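Local coordinates for cell division control protein Cdc48 (Mycobacterium smegmatis, PDB 5E7P) that probably binds and hydrolyses ATP as an AAA-type nucleoside triphosphatase of the Cdc48 family with two AAA domains, at residues Val313-Leu323 with Glu351-Ala362; Arg378-Gly388 with Glu569-Ser577. All coordinates share one frame; numbering follows the deposited sequence.

Contact 1. Residues Val313-Leu323 with Glu351-Ala362; sequences VAAVTESGGVL and ELRKAVATPGVA
Val-313 holds CG1 trans to its own backbone N (chi1 167°), which turns both methyls across to helix 344-356; there the side chain sits as a knob in the hole formed by Glu-351, Leu-352, Lys-354 and Ala-355. Its CG1 lies 3.9 Å from Ala-355 CB. The chain of Glu-351 folds at chi2 (-61°), bringing its carboxylate alongside the same valine, with OE1 3.7 Å from Val-313 CG1. The two helices run nearly parallel, their short-segment axes 9.7 Å apart and inclined by 9°. One turn further, the side chains of Thr-317 and Thr-358 cross at about a right angle, and CG2 of Thr-317 packs against Thr-358. Both hydroxyls turn back into their own segments, Thr-317 OG1 to Val-313 O and Thr-358 OG1 to Lys-354 O. Val-313 O is thereby gripped from opposite faces by OG1 and N of Thr-317. Beyond the helices the chains enter adjacent parallel strands of the AAA nucleotide-binding core, and 321-326, 344-356 and 361-366 make up a beta-alpha-beta unit. Gly-321 N donates to Gly-360 O (2.7 Å), Ala-362 N to Gly-321 O (2.9 Å) and Leu-323 N to Ala-362 O (2.9 Å). Gly-320 ends the helical run and Gly-321 begins the strand, both at positive phi, while a type II turn from Thr-358 to Val-361 starts the second strand. Val-361 points to the face packed against helix 302-319: its CG1 touches both methyls of Val-316, and its CG2 lies against Val-316 O and Gly-320 CA. Leu-323 CD2 meets Leu-352 CD2 at 3.8 Å, and Phe-363 touches both leucines. On the reverse face stand Val-322 and Ala-362, the Val-322 side chain about 11 Å from that of the ADP-binding Ala-277.

Contact 2. Residues Arg378-Gly388 with Glu569-Ser577; sequences RAPEVCDRELG and ELFARARDS
Gly-388 and Ser-577 mark the close-packed end of this contact: the N-H of Gly-388 reaches Ser-577 OG at 2.6 Å, and the same hydroxyl donates to Arg-573 O, one turn back in the helix. Beside it, Leu-387 lays CD1 against the backbone O and CB of Asp-576, and Glu-386 CB packs on Arg-573 CG at 3.7 Å. From there Glu-386 runs extended to put OE1 2.7 Å from Arg-573 NE. NE approaches nearly along the C-O axis, but the bond is bent at the hydrogen and OE1 sits off the guanidinium plane; NH2 adds a weak second bond, and the two planes are 24° apart. Strand 385-388 borders strand 265-269 at the margin of the first AAA sheet, whereas helix 563-576 flanks the sheet of the second AAA domain, with Leu-570 and Ala-574 against His-548 of strand 546-551, so this salt-bridge network joins the two ATPase domains. Glu-569, its CG trans to the backbone N and its chain then extended, carries its carboxylate out to Arg-378, whose NH1 meets OE2 of Glu-569 on the syn side at 3.0 Å, almost straight (169°), the flat groups 75° apart. Arg-573 NH2 makes a longer salt bridge to the same OE2. Glu-569 OE2 also comes close to Glu-386 OE2; the like charges would repel, an effect the arginines may offset or a shift in ionisation may relieve. The looser flank lies toward the partly exposed Asp-576, where a water takes the N-H of Glu-386 (2.8 Å) and donates to Asp-576 OD2 (3.0 Å).

From the N terminus, the chain first closes contact 1, bringing residues 351-362 back to 313-323 across a short span of 27 residues within the first AAA domain. Contact 2 begins only afterwards, so the two stand in series, neither nested nor crossed. After strand 361-366, strand 385-388 comes next in the chain and joins the same sheet, with strand 265-269 between the two; contact 1 joins two neighbouring inner strands and their helices, while contact 2 leaves from the border strand and closes a loop of 180 residues to a helix of the second AAA domain. Their centres are 20 Å apart, yet they touch: Val-356 and Arg-353 of helix 344-356 pack on Glu-381, and Leu-352 on Val-382.

Contact 1. Residues Val313-Leu323 with Glu351-Ala362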
ATOM      1  N   VAL A 313      29.282   5.150  -6.351  1.00 32.17           N
ATOM      2  CA  VAL A 313      29.537   6.583  -6.245  1.00 34.95           C
ATOM      3  C   VAL A 313      30.734   7.013  -7.105  1.00 41.35           C
ATOM      4  O   VAL A 313      30.689   8.044  -7.785  1.00 42.39           O
ATOM      5  CB  VAL A 313      29.745   7.007  -4.774  1.00 32.78           C
ATOM      6  CG1 VAL A 313      30.326   8.413  -4.687  1.00 32.76           C
ATOM      7  CG2 VAL A 313      28.432   6.919  -4.012  1.00 30.43           C
ATOM      8  N   ALA A 314      31.796   6.214  -7.085  1.00 41.66           N
ATOM      9  CA  ALA A 314      32.983   6.512  -7.882  1.00 43.26           C
ATOM     10  C   ALA A 314      32.695   6.422  -9.381  1.00 44.60           C
ATOM     11  O   ALA A 314      33.335   7.095 -10.189  1.00 46.04           O
ATOM     12  CB  ALA A 314      34.130   5.585  -7.505  1.00 41.45           C
ATOM     13  N   ALA A 315      31.726   5.588  -9.745  1.00 42.65           N
ATOM     14  CA  ALA A 315      31.366   5.398 -11.146  1.00 42.49           C
ATOM     15  C   ALA A 315      30.536   6.566 -11.674  1.00 45.12           C
ATOM     16  O   ALA A 315      30.701   6.989 -12.820  1.00 47.99           O
ATOM     17  CB  ALA A 315      30.617   4.089 -11.328  1.00 39.66           C
ATOM     18  N   VAL A 316      29.646   7.089 -10.838  1.00 43.50           N
ATOM     19  CA  VAL A 316      28.805   8.209 -11.243  1.00 44.03           C
ATOM     20  C   VAL A 316      29.580   9.527 -11.226  1.00 45.31           C
ATOM     21  O   VAL A 316      29.251  10.455 -11.961  1.00 47.63           O
ATOM     22  CB  VAL A 316      27.525   8.326 -10.377  1.00 28.97           C
ATOM     23  CG1 VAL A 316      27.844   8.901  -9.006  1.00 28.18           C
ATOM     24  CG2 VAL A 316      26.478   9.178 -11.088  1.00 28.09           C
ATOM     25  N   THR A 317      30.617   9.601 -10.397  1.00 44.38           N
ATOM     26  CA  THR A 317      31.427  10.811 -10.296  1.00 45.94           C
ATOM     27  C   THR A 317      32.593  10.784 -11.278  1.00 50.77           C
ATOM     28  O   THR A 317      33.314  11.770 -11.422  1.00 52.44           O
ATOM     29  CB  THR A 317      31.966  11.023  -8.868  1.00 44.29           C
ATOM     30  OG1 THR A 317      32.687   9.859  -8.445  1.00 45.04           O
ATOM     31  CG2 THR A 317      30.821  11.282  -7.900  1.00 41.20           C
ATOM     32  N   GLU A 318      32.768   9.653 -11.955  1.00 53.40           N
ATOM     33  CA  GLU A 318      33.828   9.516 -12.948  1.00 58.12           C
ATOM     34  C   GLU A 318      33.458  10.220 -14.249  1.00 60.56           C
ATOM     35  O   GLU A 318      34.320  10.767 -14.933  1.00 64.25           O
ATOM     36  CB  GLU A 318      34.130   8.041 -13.221  1.00 59.79           C
ATOM     37  N   SER A 319      32.173  10.211 -14.585  1.00 59.99           N
ATOM     38  CA  SER A 319      31.722  10.801 -15.839  1.00 60.22           C
ATOM     39  C   SER A 319      30.552  11.763 -15.636  1.00 54.82           C
ATOM     40  O   SER A 319      30.228  12.554 -16.522  1.00 55.25           O
ATOM     41  CB  SER A 319      31.335   9.701 -16.833  1.00 63.36           C
ATOM     42  OG  SER A 319      31.646  10.078 -18.163  1.00 66.02           O
ATOM     43  N   GLY A 320      29.927  11.702 -14.467  1.00 49.26           N
ATOM     44  CA  GLY A 320      28.756  12.517 -14.196  1.00 46.43           C
ATOM     45  C   GLY A 320      27.490  11.738 -14.490  1.00 43.38           C
ATOM     46  O   GLY A 320      27.550  10.599 -14.949  1.00 43.85           O
ATOM     47  N   GLY A 321      26.340  12.345 -14.222  1.00 40.58           N
ATOM     48  CA  GLY A 321      25.068  11.700 -14.492  1.00 37.63           C
ATOM     49  C   GLY A 321      24.221  11.503 -13.251  1.00 35.12           C
ATOM     50  O   GLY A 321      24.338  12.251 -12.280  1.00 35.24           O
ATOM     51  N   VAL A 322      23.368  10.484 -13.278  1.00 32.32           N
ATOM     52  CA  VAL A 322      22.433  10.247 -12.187  1.00 28.86           C
ATOM     53  C   VAL A 322      22.738   8.965 -11.415  1.00 29.83           C
ATOM     54  O   VAL A 322      22.813   7.880 -11.997  1.00 28.93           O
ATOM     55  CB  VAL A 322      20.984  10.180 -12.701  1.00 26.29           C
ATOM     56  CG1 VAL A 322      20.029   9.927 -11.555  1.00 25.82           C
ATOM     57  CG2 VAL A 322      20.621  11.462 -13.407  1.00 28.70           C
ATOM     58  N   LEU A 323      22.916   9.100 -10.104  1.00 31.29           N
ATOM     59  CA  LEU A 323      23.002   7.943  -9.220  1.00 31.35           C
ATOM     60  C   LEU A 323      21.602   7.626  -8.715  1.00 29.12           C
ATOM     61  O   LEU A 323      20.973   8.447  -8.045  1.00 28.93           O
ATOM     62  CB  LEU A 323      23.937   8.209  -8.036  1.00 31.64           C
ATOM     63  CG  LEU A 323      24.136   7.040  -7.060  1.00 31.22           C
ATOM     64  CD1 LEU A 323      24.892   5.887  -7.718  1.00 31.05           C
ATOM     65  CD2 LEU A 323      24.852   7.489  -5.795  1.00 28.98           C
ATOM     66  N   GLU A 351      29.319   8.631   1.458  1.00 32.46           N
ATOM     67  CA  GLU A 351      29.554   8.397   0.036  1.00 32.92           C
ATOM     68  C   GLU A 351      28.514   9.106  -0.831  1.00 33.24           C
ATOM     69  O   GLU A 351      28.861   9.748  -1.824  1.00 31.28           O
ATOM     70  CB  GLU A 351      29.575   6.899  -0.276  1.00 33.78           C
ATOM     71  CG  GLU A 351      30.864   6.205   0.121  1.00 39.91           C
ATOM     72  CD  GLU A 351      32.079   6.770  -0.599  1.00 46.39           C
ATOM     73  OE1 GLU A 351      32.039   6.889  -1.843  1.00 47.39           O
ATOM     74  OE2 GLU A 351      33.075   7.102   0.078  1.00 50.46           O
ATOM     75  N   LEU A 352      27.241   8.985  -0.454  1.00 33.68           N
ATOM     76  CA  LEU A 352      26.157   9.667  -1.157  1.00 34.03           C
ATOM     77  C   LEU A 352      26.354  11.178  -1.117  1.00 37.21           C
ATOM     78  O   LEU A 352      26.191  11.860  -2.125  1.00 35.84           O
ATOM     79  CB  LEU A 352      24.797   9.319  -0.540  1.00 32.35           C
ATOM     80  CG  LEU A 352      24.304   7.871  -0.589  1.00 31.17           C
ATOM     81  CD1 LEU A 352      22.878   7.781  -0.049  1.00 28.32           C
ATOM     82  CD2 LEU A 352      24.388   7.305  -2.001  1.00 29.36           C
ATOM     83  N   ARG A 353      26.698  11.691   0.061  1.00 43.02           N
ATOM     84  CA  ARG A 353      26.939  13.116   0.254  1.00 47.54           C
ATOM     85  C   ARG A 353      28.069  13.603  -0.657  1.00 47.86           C
ATOM     86  O   ARG A 353      28.009  14.702  -1.217  1.00 47.33           O
ATOM     87  CB  ARG A 353      27.271  13.389   1.723  1.00 53.46           C
ATOM     88  CG  ARG A 353      27.210  14.851   2.117  1.00 59.55           C
ATOM     89  CD  ARG A 353      27.388  15.031   3.616  1.00 64.79           C
ATOM     90  NE  ARG A 353      26.378  14.303   4.381  1.00 68.13           N
ATOM     91  CZ  ARG A 353      26.639  13.269   5.175  1.00 72.03           C
ATOM     92  NH1 ARG A 353      27.887  12.839   5.318  1.00 74.15           N
ATOM     93  NH2 ARG A 353      25.653  12.669   5.833  1.00 71.87           N
ATOM     94  N   LYS A 354      29.091  12.768  -0.807  1.00 47.05           N
ATOM     95  CA  LYS A 354      30.199  13.046  -1.714  1.00 46.94           C
ATOM     96  C   LYS A 354      29.712  13.112  -3.158  1.00 42.22           C
ATOM     97  O   LYS A 354      30.185  13.935  -3.949  1.00 41.07           O
ATOM     98  CB  LYS A 354      31.281  11.973  -1.561  1.00 50.24           C
ATOM     99  CG  LYS A 354      32.285  11.910  -2.698  1.00 55.41           C
ATOM    100  CD  LYS A 354      33.215  10.717  -2.537  1.00 62.04           C
ATOM    101  CE  LYS A 354      34.036  10.472  -3.797  1.00 66.93           C
ATOM    102  NZ  LYS A 354      34.897  11.633  -4.148  1.00 70.13           N
ATOM    103  N   ALA A 355      28.763  12.244  -3.496  1.00 37.66           N
ATOM    104  CA  ALA A 355      28.202  12.215  -4.843  1.00 36.13           C
ATOM    105  C   ALA A 355      27.379  13.470  -5.142  1.00 33.45           C
ATOM    106  O   ALA A 355      27.519  14.073  -6.203  1.00 32.02           O
ATOM    107  CB  ALA A 355      27.361  10.961  -5.044  1.00 33.77           C
ATOM    108  N   VAL A 356      26.526  13.856  -4.199  1.00 32.21           N
ATOM    109  CA  VAL A 356      25.654  15.016  -4.365  1.00 30.43           C
ATOM    110  C   VAL A 356      26.449  16.313  -4.550  1.00 32.62           C
ATOM    111  O   VAL A 356      26.039  17.206  -5.289  1.00 33.49           O
ATOM    112  CB  VAL A 356      24.684  15.146  -3.173  1.00 29.61           C
ATOM    113  CG1 VAL A 356      23.834  16.398  -3.293  1.00 29.74           C
ATOM    114  CG2 VAL A 356      23.797  13.913  -3.082  1.00 29.70           C
ATOM    115  N   ALA A 357      27.600  16.402  -3.895  1.00 32.80           N
ATOM    116  CA  ALA A 357      28.434  17.596  -3.981  1.00 33.91           C
ATOM    117  C   ALA A 357      29.252  17.651  -5.274  1.00 35.14           C
ATOM    118  O   ALA A 357      29.910  18.652  -5.553  1.00 36.95           O
ATOM    119  CB  ALA A 357      29.347  17.687  -2.764  1.00 33.82           C
ATOM    120  N   THR A 358      29.205  16.577  -6.059  1.00 34.17           N
ATOM    121  CA  THR A 358      29.951  16.507  -7.310  1.00 37.77           C
ATOM    122  C   THR A 358      29.208  17.191  -8.460  1.00 40.51           C
ATOM    123  O   THR A 358      28.050  16.868  -8.739  1.00 41.70           O
ATOM    124  CB  THR A 358      30.253  15.050  -7.711  1.00 38.75           C
ATOM    125  OG1 THR A 358      30.915  14.377  -6.631  1.00 41.23           O
ATOM    126  CG2 THR A 358      31.144  15.013  -8.945  1.00 39.06           C
ATOM    127  N   PRO A 359      29.875  18.147  -9.127  1.00 39.45           N
ATOM    128  CA  PRO A 359      29.317  18.836 -10.296  1.00 39.86           C
ATOM    129  C   PRO A 359      28.992  17.850 -11.419  1.00 40.38           C
ATOM    130  O   PRO A 359      29.804  16.969 -11.716  1.00 38.95           O
ATOM    131  CB  PRO A 359      30.453  19.768 -10.730  1.00 42.64           C
ATOM    132  CG  PRO A 359      31.283  19.962  -9.504  1.00 43.16           C
ATOM    133  CD  PRO A 359      31.198  18.672  -8.747  1.00 41.53           C
ATOM    134  N   GLY A 360      27.816  17.997 -12.022  1.00 40.09           N
ATOM    135  CA  GLY A 360      27.384  17.112 -13.091  1.00 38.85           C
ATOM    136  C   GLY A 360      26.816  15.797 -12.586  1.00 38.59           C
ATOM    137  O   GLY A 360      26.596  14.868 -13.361  1.00 40.93           O
ATOM    138  N   VAL A 361      26.580  15.716 -11.281  1.00 35.40           N
ATOM    139  CA  VAL A 361      26.010  14.513 -10.683  1.00 34.43           C
ATOM    140  C   VAL A 361      24.723  14.832  -9.923  1.00 35.66           C
ATOM    141  O   VAL A 361      24.667  15.789  -9.151  1.00 38.11           O
ATOM    142  CB  VAL A 361      27.012  13.827  -9.728  1.00 32.77           C
ATOM    143  CG1 VAL A 361      26.334  12.700  -8.956  1.00 28.83           C
ATOM    144  CG2 VAL A 361      28.209  13.299 -10.502  1.00 34.40           C
ATOM    145  N   ALA A 362      23.687  14.032 -10.151  1.00 33.42           N
ATOM    146  CA  ALA A 362      22.435  14.173  -9.416  1.00 31.99           C
ATOM    147  C   ALA A 362      22.064  12.857  -8.736  1.00 30.61           C
ATOM    148  O   ALA A 362      22.418  11.780  -9.215  1.00 30.07           O
ATOM    149  CB  ALA A 362      21.317  14.630 -10.345  1.00 30.30           C
TER

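Contact 2. Residues Arg378-Gly388 with Glu569-Ser577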
ATOM      1  N   ARG A 378      17.098  12.449   4.255  1.00 34.58           N
ATOM      2  CA  ARG A 378      16.160  13.535   4.025  1.00 36.40           C
ATOM      3  C   ARG A 378      16.721  14.808   4.649  1.00 37.61           C
ATOM      4  O   ARG A 378      16.159  15.366   5.590  1.00 41.54           O
ATOM      5  CB  ARG A 378      14.798  13.176   4.617  1.00 38.87           C
ATOM      6  CG  ARG A 378      14.280  11.824   4.134  1.00 39.73           C
ATOM      7  CD  ARG A 378      13.001  11.413   4.849  1.00 41.57           C
ATOM      8  NE  ARG A 378      13.246  10.596   6.034  1.00 41.78           N
ATOM      9  CZ  ARG A 378      12.586  10.719   7.183  1.00 42.19           C
ATOM     10  NH1 ARG A 378      11.641  11.638   7.318  1.00 41.80           N
ATOM     11  NH2 ARG A 378      12.877   9.925   8.203  1.00 44.62           N
ATOM     12  N   ALA A 379      17.848  15.250   4.108  1.00 36.78           N
ATOM     13  CA  ALA A 379      18.576  16.394   4.628  1.00 37.26           C
ATOM     14  C   ALA A 379      19.146  17.174   3.449  1.00 38.20           C
ATOM     15  O   ALA A 379      19.341  16.605   2.374  1.00 36.84           O
ATOM     16  CB  ALA A 379      19.692  15.921   5.553  1.00 36.24           C
ATOM     17  N   PRO A 380      19.407  18.480   3.640  1.00 40.99           N
ATOM     18  CA  PRO A 380      19.925  19.340   2.568  1.00 42.86           C
ATOM     19  C   PRO A 380      21.186  18.806   1.891  1.00 44.65           C
ATOM     20  O   PRO A 380      21.408  19.103   0.717  1.00 45.73           O
ATOM     21  CB  PRO A 380      20.246  20.645   3.300  1.00 44.89           C
ATOM     22  CG  PRO A 380      19.285  20.679   4.427  1.00 44.86           C
ATOM     23  CD  PRO A 380      19.121  19.250   4.865  1.00 42.79           C
ATOM     24  N   GLU A 381      21.989  18.029   2.612  1.00 45.50           N
ATOM     25  CA  GLU A 381      23.268  17.555   2.086  1.00 47.81           C
ATOM     26  C   GLU A 381      23.125  16.369   1.136  1.00 43.51           C
ATOM     27  O   GLU A 381      23.978  16.154   0.276  1.00 43.66           O
ATOM     28  CB  GLU A 381      24.235  17.202   3.224  1.00 54.64           C
ATOM     29  CG  GLU A 381      24.580  18.365   4.145  1.00 60.85           C
ATOM     30  CD  GLU A 381      23.524  18.605   5.212  1.00 64.57           C
ATOM     31  OE1 GLU A 381      22.875  17.624   5.639  1.00 63.60           O
ATOM     32  OE2 GLU A 381      23.343  19.774   5.619  1.00 67.17           O
ATOM     33  N   VAL A 382      22.056  15.595   1.297  1.00 39.53           N
ATOM     34  CA  VAL A 382      21.807  14.456   0.416  1.00 39.25           C
ATOM     35  C   VAL A 382      20.558  14.687  -0.431  1.00 39.61           C
ATOM     36  O   VAL A 382      20.649  15.213  -1.540  1.00 43.90           O
ATOM     37  CB  VAL A 382      21.679  13.141   1.203  1.00 38.93           C
ATOM     38  CG1 VAL A 382      21.704  11.951   0.255  1.00 36.94           C
ATOM     39  CG2 VAL A 382      22.803  13.029   2.220  1.00 41.14           C
ATOM     40  N   CYS A 383      19.396  14.300   0.088  1.00 35.67           N
ATOM     41  CA  CYS A 383      18.131  14.588  -0.594  1.00 33.38           C
ATOM     42  C   CYS A 383      17.469  15.826  -0.004  1.00 32.88           C
ATOM     43  O   CYS A 383      16.847  15.766   1.056  1.00 32.24           O
ATOM     44  CB  CYS A 383      17.177  13.394  -0.526  1.00 30.40           C
ATOM     45  SG  CYS A 383      17.722  11.956  -1.474  1.00 42.86           S
ATOM     46  N   ASP A 384      17.607  16.946  -0.702  1.00 33.72           N
ATOM     47  CA  ASP A 384      17.121  18.225  -0.202  1.00 36.15           C
ATOM     48  C   ASP A 384      15.633  18.418  -0.483  1.00 34.85           C
ATOM     49  O   ASP A 384      14.990  19.286   0.109  1.00 36.90           O
ATOM     50  CB  ASP A 384      17.920  19.375  -0.818  1.00 38.51           C
ATOM     51  CG  ASP A 384      17.669  19.526  -2.306  1.00 42.93           C
ATOM     52  OD1 ASP A 384      18.316  18.811  -3.103  1.00 43.55           O
ATOM     53  OD2 ASP A 384      16.820  20.363  -2.679  1.00 46.02           O
ATOM     54  N   ARG A 385      15.088  17.609  -1.383  1.00 30.96           N
ATOM     55  CA  ARG A 385      13.685  17.745  -1.760  1.00 30.83           C
ATOM     56  C   ARG A 385      13.018  16.396  -2.020  1.00 31.23           C
ATOM     57  O   ARG A 385      13.689  15.391  -2.263  1.00 31.11           O
ATOM     58  CB  ARG A 385      13.548  18.660  -2.979  1.00 27.73           C
ATOM     59  CG  ARG A 385      14.110  18.082  -4.259  1.00 27.63           C
ATOM     60  CD  ARG A 385      14.264  19.163  -5.316  1.00 31.10           C
ATOM     61  NE  ARG A 385      15.385  20.050  -5.029  1.00 34.35           N
ATOM     62  CZ  ARG A 385      15.602  21.205  -5.649  1.00 37.13           C
ATOM     63  NH1 ARG A 385      14.765  21.624  -6.590  1.00 36.76           N
ATOM     64  NH2 ARG A 385      16.653  21.945  -5.325  1.00 38.73           N
ATOM     65  N   GLU A 386      11.690  16.384  -1.966  1.00 30.70           N
ATOM     66  CA  GLU A 386      10.931  15.143  -2.084  1.00 30.26           C
ATOM     67  C   GLU A 386       9.767  15.253  -3.062  1.00 31.60           C
ATOM     68  O   GLU A 386       9.297  16.346  -3.378  1.00 34.73           O
ATOM     69  CB  GLU A 386      10.420  14.699  -0.712  1.00 29.67           C
ATOM     70  CG  GLU A 386      11.519  14.447   0.299  1.00 33.18           C
ATOM     71  CD  GLU A 386      10.990  13.923   1.615  1.00 37.45           C
ATOM     72  OE1 GLU A 386       9.762  13.724   1.728  1.00 36.54           O
ATOM     73  OE2 GLU A 386      11.806  13.706   2.537  1.00 41.55           O
ATOM     74  N   LEU A 387       9.301  14.101  -3.528  1.00 28.16           N
ATOM     75  CA  LEU A 387       8.252  14.046  -4.531  1.00 26.70           C
ATOM     76  C   LEU A 387       7.339  12.860  -4.235  1.00 28.23           C
ATOM     77  O   LEU A 387       7.794  11.716  -4.174  1.00 29.51           O
ATOM     78  CB  LEU A 387       8.884  13.909  -5.915  1.00 26.39           C
ATOM     79  CG  LEU A 387       8.226  14.626  -7.089  1.00 27.43           C
ATOM     80  CD1 LEU A 387       7.831  16.039  -6.699  1.00 29.32           C
ATOM     81  CD2 LEU A 387       9.185  14.653  -8.260  1.00 25.87           C
ATOM     82  N   GLY A 388       6.053  13.136  -4.035  1.00 25.00           N
ATOM     83  CA  GLY A 388       5.093  12.095  -3.717  1.00 23.22           C
ATOM     84  C   GLY A 388       4.184  11.746  -4.879  1.00 23.81           C
ATOM     85  O   GLY A 388       3.502  12.614  -5.422  1.00 26.99           O
ATOM     86  N   GLU A 569       9.343  19.034   6.191  1.00 37.02           N
ATOM     87  CA  GLU A 569       9.537  18.035   5.148  1.00 36.49           C
ATOM     88  C   GLU A 569       8.201  17.580   4.572  1.00 36.21           C
ATOM     89  O   GLU A 569       8.001  17.585   3.356  1.00 36.72           O
ATOM     90  CB  GLU A 569      10.289  16.832   5.709  1.00 35.86           C
ATOM     91  CG  GLU A 569      10.373  15.654   4.763  1.00 38.92           C
ATOM     92  CD  GLU A 569      11.000  14.435   5.413  1.00 43.87           C
ATOM     93  OE1 GLU A 569      11.868  14.607   6.295  1.00 49.22           O
ATOM     94  OE2 GLU A 569      10.618  13.304   5.053  1.00 43.55           O
ATOM     95  N   LEU A 570       7.292  17.196   5.463  1.00 33.77           N
ATOM     96  CA  LEU A 570       5.966  16.714   5.094  1.00 31.80           C
ATOM     97  C   LEU A 570       5.222  17.699   4.192  1.00 31.17           C
ATOM     98  O   LEU A 570       4.714  17.327   3.135  1.00 30.33           O
ATOM     99  CB  LEU A 570       5.152  16.439   6.360  1.00 31.89           C
ATOM    100  CG  LEU A 570       3.647  16.200   6.226  1.00 30.09           C
ATOM    101  CD1 LEU A 570       3.367  14.940   5.429  1.00 29.73           C
ATOM    102  CD2 LEU A 570       3.014  16.114   7.603  1.00 29.79           C
ATOM    103  N   PHE A 571       5.175  18.958   4.611  1.00 30.42           N
ATOM    104  CA  PHE A 571       4.466  19.981   3.856  1.00 30.05           C
ATOM    105  C   PHE A 571       5.165  20.324   2.549  1.00 30.71           C
ATOM    106  O   PHE A 571       4.507  20.538   1.532  1.00 31.75           O
ATOM    107  CB  PHE A 571       4.241  21.231   4.708  1.00 31.56           C
ATOM    108  CG  PHE A 571       3.123  21.084   5.701  1.00 31.41           C
ATOM    109  CD1 PHE A 571       3.357  20.536   6.952  1.00 31.10           C
ATOM    110  CD2 PHE A 571       1.832  21.474   5.373  1.00 29.16           C
ATOM    111  CE1 PHE A 571       2.324  20.388   7.864  1.00 30.67           C
ATOM    112  CE2 PHE A 571       0.796  21.330   6.280  1.00 28.32           C
ATOM    113  CZ  PHE A 571       1.042  20.787   7.527  1.00 29.82           C
ATOM    114  N   ALA A 572       6.497  20.359   2.575  1.00 30.39           N
ATOM    115  CA  ALA A 572       7.273  20.622   1.365  1.00 28.98           C
ATOM    116  C   ALA A 572       7.050  19.532   0.324  1.00 26.64           C
ATOM    117  O   ALA A 572       7.018  19.812  -0.873  1.00 26.39           O
ATOM    118  CB  ALA A 572       8.760  20.758   1.685  1.00 28.37           C
ATOM    119  N   ARG A 573       6.898  18.292   0.781  1.00 25.58           N
ATOM    120  CA  ARG A 573       6.604  17.191  -0.130  1.00 28.98           C
ATOM    121  C   ARG A 573       5.193  17.331  -0.692  1.00 28.33           C
ATOM    122  O   ARG A 573       4.937  16.993  -1.846  1.00 27.08           O
ATOM    123  CB  ARG A 573       6.750  15.833   0.561  1.00 28.86           C
ATOM    124  CG  ARG A 573       6.751  14.661  -0.418  1.00 30.29           C
ATOM    125  CD  ARG A 573       6.354  13.347   0.242  1.00 35.25           C
ATOM    126  NE  ARG A 573       7.120  13.084   1.454  1.00 41.64           N
ATOM    127  CZ  ARG A 573       6.607  13.097   2.680  1.00 42.92           C
ATOM    128  NH1 ARG A 573       5.319  13.349   2.859  1.00 39.17           N
ATOM    129  NH2 ARG A 573       7.384  12.850   3.727  1.00 46.37           N
ATOM    130  N   ALA A 574       4.282  17.832   0.133  1.00 27.17           N
ATOM    131  CA  ALA A 574       2.897  18.007  -0.279  1.00 27.80           C
ATOM    132  C   ALA A 574       2.784  19.121  -1.313  1.00 30.01           C
ATOM    133  O   ALA A 574       2.099  18.974  -2.325  1.00 30.69           O
ATOM    134  CB  ALA A 574       2.017  18.300   0.929  1.00 25.23           C
ATOM    135  N   ARG A 575       3.464  20.233  -1.054  1.00 31.92           N
ATOM    136  CA  ARG A 575       3.476  21.356  -1.986  1.00 35.04           C
ATOM    137  C   ARG A 575       4.044  20.947  -3.342  1.00 35.18           C
ATOM    138  O   ARG A 575       3.520  21.335  -4.386  1.00 36.13           O
ATOM    139  CB  ARG A 575       4.273  22.535  -1.412  1.00 39.20           C
ATOM    140  CG  ARG A 575       3.495  23.391  -0.424  1.00 43.61           C
ATOM    141  CD  ARG A 575       4.267  24.647  -0.026  1.00 49.21           C
ATOM    142  NE  ARG A 575       5.049  24.456   1.195  1.00 54.60           N
ATOM    143  CZ  ARG A 575       6.363  24.248   1.224  1.00 59.68           C
ATOM    144  NH1 ARG A 575       7.059  24.208   0.096  1.00 61.71           N
ATOM    145  NH2 ARG A 575       6.982  24.086   2.386  1.00 61.63           N
ATOM    146  N   ASP A 576       5.112  20.153  -3.319  1.00 34.23           N
ATOM    147  CA  ASP A 576       5.791  19.735  -4.543  1.00 34.96           C
ATOM    148  C   ASP A 576       5.055  18.622  -5.287  1.00 35.96           C
ATOM    149  O   ASP A 576       5.359  18.343  -6.446  1.00 38.29           O
ATOM    150  CB  ASP A 576       7.228  19.295  -4.239  1.00 37.75           C
ATOM    151  CG  ASP A 576       8.113  20.447  -3.789  1.00 41.25           C
ATOM    152  OD1 ASP A 576       7.755  21.617  -4.044  1.00 43.28           O
ATOM    153  OD2 ASP A 576       9.174  20.184  -3.187  1.00 41.78           O
ATOM    154  N   SER A 577       4.091  17.993  -4.624  1.00 35.50           N
ATOM    155  CA  SER A 577       3.385  16.854  -5.206  1.00 36.09           C
ATOM    156  C   SER A 577       1.924  17.153  -5.542  1.00 34.67           C
ATOM    157  O   SER A 577       1.177  16.245  -5.902  1.00 32.92           O
ATOM    158  CB  SER A 577       3.453  15.648  -4.266  1.00 36.20           C
ATOM    159  OG  SER A 577       4.791  15.354  -3.910  1.00 37.42           O
TER
HETATM  160  O   HOH W   1      10.463  18.647  -0.900  1.00 34.63           O